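Local structure of uncharacterized protein VP1736 (Vibrio parahaemolyticus, 3LXQ) at residues 86-97 and 297-308. The protein is of unknown function but carries a sulfatase-family domain of the alkaline phosphatase superfamily, built round a mixed beta-sheet flanked by helices. Residues are numbered along the deposited sequence; the frame is centred on the assembly and turned at random.
Sequences KNLVILLQESLG and DTIFIVIADHDA
Two neighbouring parallel strands of the central sheet, 87-93 and 298-304, pair in register and run on into the polar loops at their C-terminal ends, where the alkaline phosphatase superfamily generally places its active site. Backbone bonds alternate along the pair, from Val89 N to Ile299 O (2.9 Å) and back from Ile301 N to Val89 O (3.0 Å), while Ile303 N reaches Leu91 O only weakly. Beta-branched Val89, Ile90 and Ile301 favour the extended backbone and present apolar branches to the buried faces. With its CG1 anti to the backbone N (chi1 167°), Val89 lies alongside Phe300, Val89 CG1 being 3.6 Å from Phe300 CD2. On the other face Ile90 CG1 meets Ile301 CG2 at 3.6 Å, and helix 346-353 packs over Ile301. At the start of the strands, Asn87 gives ND2 to Thr298 OG1 (3.2 Å) within its amide plane, and its OD1 accepts from Phe241 N; Thr298 OG1 also bonds Tyr294 O. Past the strands, Asp305 OD1 takes Ser95 N on its syn side (2.8 Å), holding the turn 93-96. Glu94 OE2 and Asp305 OD2 come within 3.2 Å, their carboxylate planes nearly perpendicular; both, like His306 NE2, hydrogen-bond Ser133 OG, a shared hydroxyl that links the two strand-end loops and probably offsets part of the carboxylates' repulsion.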
loop_
_atom_site.group_PDB
_atom_site.type_symbol
_atom_site.label_atom_id
_atom_site.label_comp_id
_atom_site.label_asym_id
_atom_site.label_seq_id
_atom_site.Cartn_x
_atom_site.Cartn_y
_atom_site.Cartn_z
ATOM N N LYS A 86 16.355 10.828 3.270
ATOM C CA LYS A 86 15.234 11.688 2.909
ATOM C C LYS A 86 14.023 11.475 3.837
ATOM O O LYS A 86 13.868 10.410 4.448
ATOM C CB LYS A 86 14.822 11.459 1.452
ATOM C CG LYS A 86 15.790 11.996 0.416
ATOM C CD LYS A 86 15.400 11.464 -0.960
ATOM C CE LYS A 86 16.410 11.836 -2.038
ATOM N NZ LYS A 86 16.351 13.286 -2.347
ATOM N N ASN A 87 13.176 12.498 3.938
ATOM C CA ASN A 87 11.874 12.362 4.577
ATOM C C ASN A 87 11.000 11.438 3.729
ATOM O O ASN A 87 11.192 11.329 2.510
ATOM C CB ASN A 87 11.189 13.727 4.710
ATOM C CG ASN A 87 12.017 14.746 5.476
ATOM O OD1 ASN A 87 12.537 14.473 6.562
ATOM N ND2 ASN A 87 12.110 15.946 4.923
ATOM N N LEU A 88 10.036 10.782 4.363
ATOM C CA LEU A 88 9.110 9.912 3.635
ATOM C C LEU A 88 7.632 10.203 3.918
ATOM O O LEU A 88 7.161 10.066 5.044
ATOM C CB LEU A 88 9.424 8.438 3.913
ATOM C CG LEU A 88 8.469 7.403 3.329
ATOM C CD1 LEU A 88 8.474 7.397 1.798
ATOM C CD2 LEU A 88 8.819 6.034 3.877
ATOM N N VAL A 89 6.913 10.589 2.867
ATOM C CA VAL A 89 5.503 10.941 2.979
ATOM C C VAL A 89 4.698 9.947 2.149
ATOM O O VAL A 89 4.894 9.836 0.929
ATOM C CB VAL A 89 5.243 12.410 2.543
ATOM C CG1 VAL A 89 3.769 12.680 2.349
ATOM C CG2 VAL A 89 5.831 13.384 3.567
ATOM N N ILE A 90 3.831 9.202 2.832
ATOM C CA ILE A 90 2.903 8.294 2.176
ATOM C C ILE A 90 1.497 8.914 2.158
ATOM O O ILE A 90 0.920 9.187 3.203
ATOM C CB ILE A 90 2.863 6.909 2.886
ATOM C CG1 ILE A 90 4.233 6.217 2.797
ATOM C CG2 ILE A 90 1.756 6.017 2.281
ATOM C CD1 ILE A 90 4.352 4.934 3.664
ATOM N N LEU A 91 0.955 9.133 0.963
ATOM C CA LEU A 91 -0.351 9.762 0.815
ATOM C C LEU A 91 -1.297 8.668 0.364
ATOM O O LEU A 91 -1.472 8.446 -0.836
ATOM C CB LEU A 91 -0.309 10.909 -0.202
ATOM C CG LEU A 91 0.733 12.004 0.040
ATOM C CD1 LEU A 91 0.814 12.981 -1.151
ATOM C CD2 LEU A 91 0.449 12.750 1.335
ATOM N N LEU A 92 -1.878 7.980 1.343
ATOM C CA LEU A 92 -2.735 6.819 1.101
ATOM C C LEU A 92 -4.133 7.256 0.663
ATOM O O LEU A 92 -4.787 8.084 1.314
ATOM C CB LEU A 92 -2.762 5.889 2.328
ATOM C CG LEU A 92 -3.488 4.528 2.228
ATOM C CD1 LEU A 92 -2.895 3.628 1.182
ATOM C CD2 LEU A 92 -3.514 3.805 3.574
ATOM N N GLN A 93 -4.577 6.715 -0.457
ATOM C CA GLN A 93 -5.782 7.194 -1.108
ATOM C C GLN A 93 -6.913 6.210 -0.892
ATOM O O GLN A 93 -6.925 5.117 -1.480
ATOM C CB GLN A 93 -5.533 7.421 -2.601
ATOM C CG GLN A 93 -4.349 8.313 -2.902
ATOM C CD GLN A 93 -4.561 9.736 -2.413
ATOM O OE1 GLN A 93 -5.624 10.311 -2.622
ATOM N NE2 GLN A 93 -3.557 10.301 -1.743
ATOM N N GLU A 94 -7.851 6.595 -0.023
ATOM C CA GLU A 94 -9.037 5.794 0.254
ATOM C C GLU A 94 -9.789 5.414 -1.013
ATOM O O GLU A 94 -10.276 6.281 -1.739
ATOM C CB GLU A 94 -9.992 6.535 1.201
ATOM C CG GLU A 94 -11.355 5.826 1.409
ATOM C CD GLU A 94 -11.188 4.439 1.992
ATOM O OE1 GLU A 94 -11.713 3.461 1.418
ATOM O OE2 GLU A 94 -10.500 4.325 3.028
ATOM N N SER A 95 -9.893 4.105 -1.245
ATOM C CA SER A 95 -10.711 3.522 -2.323
ATOM C C SER A 95 -10.386 3.997 -3.740
ATOM O O SER A 95 -11.198 3.829 -4.648
ATOM C CB SER A 95 -12.203 3.693 -2.027
ATOM O OG SER A 95 -12.557 2.963 -0.875
ATOM N N LEU A 96 -9.183 4.542 -3.941
ATOM C CA LEU A 96 -8.798 5.056 -5.252
ATOM C C LEU A 96 -8.370 3.929 -6.208
ATOM O O LEU A 96 -7.195 3.722 -6.453
ATOM C CB LEU A 96 -7.709 6.124 -5.116
ATOM C CG LEU A 96 -7.405 6.966 -6.369
ATOM C CD1 LEU A 96 -8.573 7.823 -6.736
ATOM C CD2 LEU A 96 -6.155 7.835 -6.178
ATOM N N GLY A 97 -9.342 3.195 -6.737
ATOM C CA GLY A 97 -9.058 2.154 -7.713
ATOM C C GLY A 97 -8.668 2.734 -9.055
ATOM O O GLY A 97 -8.970 3.899 -9.354
ATOM N N ASP A 297 13.888 17.605 0.155
ATOM C CA ASP A 297 14.374 16.611 1.095
ATOM C C ASP A 297 13.434 15.405 1.263
ATOM O O ASP A 297 13.625 14.599 2.179
ATOM C CB ASP A 297 14.605 17.307 2.441
ATOM C CG ASP A 297 15.520 16.527 3.372
ATOM O OD1 ASP A 297 15.637 16.949 4.546
ATOM O OD2 ASP A 297 16.126 15.516 2.949
ATOM N N THR A 298 12.448 15.261 0.372
ATOM C CA THR A 298 11.353 14.315 0.613
ATOM C C THR A 298 10.943 13.461 -0.578
ATOM O O THR A 298 10.931 13.934 -1.724
ATOM C CB THR A 298 10.101 15.060 1.130
ATOM O OG1 THR A 298 10.471 15.917 2.215
ATOM C CG2 THR A 298 9.022 14.067 1.602
ATOM N N ILE A 299 10.599 12.201 -0.284
ATOM C CA ILE A 299 9.990 11.291 -1.238
ATOM C C ILE A 299 8.514 11.136 -0.881
ATOM O O ILE A 299 8.166 10.892 0.281
ATOM C CB ILE A 299 10.669 9.886 -1.226
ATOM C CG1 ILE A 299 12.143 9.968 -1.648
ATOM C CG2 ILE A 299 9.883 8.873 -2.086
ATOM C CD1 ILE A 299 12.392 10.402 -3.086
ATOM N N PHE A 300 7.660 11.281 -1.895
ATOM C CA PHE A 300 6.221 11.166 -1.748
ATOM C C PHE A 300 5.738 9.955 -2.525
ATOM O O PHE A 300 6.250 9.662 -3.610
ATOM C CB PHE A 300 5.523 12.422 -2.283
ATOM C CG PHE A 300 5.933 13.697 -1.588
ATOM C CD1 PHE A 300 7.070 14.398 -1.996
ATOM C CD2 PHE A 300 5.178 14.208 -0.541
ATOM C CE1 PHE A 300 7.454 15.581 -1.362
ATOM C CE2 PHE A 300 5.556 15.403 0.113
ATOM C CZ PHE A 300 6.692 16.082 -0.302
ATOM N N ILE A 301 4.763 9.240 -1.964
ATOM C CA ILE A 301 4.094 8.192 -2.712
ATOM C C ILE A 301 2.580 8.427 -2.702
ATOM O O ILE A 301 2.000 8.640 -1.669
ATOM C CB ILE A 301 4.541 6.736 -2.280
ATOM C CG1 ILE A 301 3.901 5.674 -3.168
ATOM C CG2 ILE A 301 4.252 6.440 -0.800
ATOM C CD1 ILE A 301 4.508 4.296 -2.972
ATOM N N VAL A 302 1.966 8.441 -3.873
ATOM C CA VAL A 302 0.507 8.483 -3.967
ATOM C C VAL A 302 0.094 7.059 -4.291
ATOM O O VAL A 302 0.419 6.547 -5.356
ATOM C CB VAL A 302 -0.006 9.398 -5.097
ATOM C CG1 VAL A 302 -1.544 9.367 -5.156
ATOM C CG2 VAL A 302 0.511 10.836 -4.943
ATOM N N ILE A 303 -0.621 6.422 -3.371
ATOM C CA ILE A 303 -1.041 5.038 -3.565
ATOM C C ILE A 303 -2.394 4.785 -2.881
ATOM O O ILE A 303 -2.657 5.317 -1.802
ATOM C CB ILE A 303 0.065 4.031 -3.099
ATOM C CG1 ILE A 303 -0.205 2.623 -3.654
ATOM C CG2 ILE A 303 0.246 4.050 -1.577
ATOM C CD1 ILE A 303 0.931 1.633 -3.466
ATOM N N ALA A 304 -3.256 4.000 -3.523
ATOM C CA ALA A 304 -4.534 3.634 -2.907
ATOM C C ALA A 304 -4.348 2.552 -1.837
ATOM O O ALA A 304 -3.304 1.869 -1.778
ATOM C CB ALA A 304 -5.542 3.181 -3.963
ATOM N N ASP A 305 -5.344 2.427 -0.966
ATOM C CA ASP A 305 -5.377 1.327 -0.004
ATOM C C ASP A 305 -6.034 0.089 -0.617
ATOM O O ASP A 305 -5.761 -1.031 -0.188
ATOM C CB ASP A 305 -6.056 1.748 1.311
ATOM C CG ASP A 305 -7.485 2.236 1.118
ATOM O OD1 ASP A 305 -7.926 2.467 -0.032
ATOM O OD2 ASP A 305 -8.181 2.378 2.141
ATOM N N HIS A 306 -6.879 0.315 -1.627
ATOM C CA HIS A 306 -7.599 -0.731 -2.374
ATOM C C HIS A 306 -8.520 -0.050 -3.398
ATOM O O HIS A 306 -8.708 1.161 -3.362
ATOM C CB HIS A 306 -8.449 -1.605 -1.443
ATOM C CG HIS A 306 -9.343 -0.816 -0.535
ATOM N ND1 HIS A 306 -10.609 -0.406 -0.901
ATOM C CD2 HIS A 306 -9.144 -0.342 0.715
ATOM C CE1 HIS A 306 -11.155 0.273 0.090
ATOM N NE2 HIS A 306 -10.287 0.325 1.084
ATOM N N ASP A 307 -9.100 -0.828 -4.297
ATOM C CA ASP A 307 -10.121 -0.320 -5.214
ATOM C C ASP A 307 -11.432 -0.227 -4.437
ATOM O O ASP A 307 -11.580 -0.860 -3.383
ATOM C CB ASP A 307 -10.274 -1.287 -6.391
ATOM C CG ASP A 307 -11.203 -0.780 -7.492
ATOM O OD1 ASP A 307 -11.591 0.415 -7.524
ATOM O OD2 ASP A 307 -11.540 -1.611 -8.356
ATOM N N ALA A 308 -12.375 0.566 -4.940
ATOM C CA ALA A 308 -13.732 0.523 -4.413
ATOM C C ALA A 308 -14.200 -0.932 -4.427
ATOM O O ALA A 308 -14.083 -1.625 -5.438
ATOM C CB ALA A 308 -14.657 1.392 -5.239
#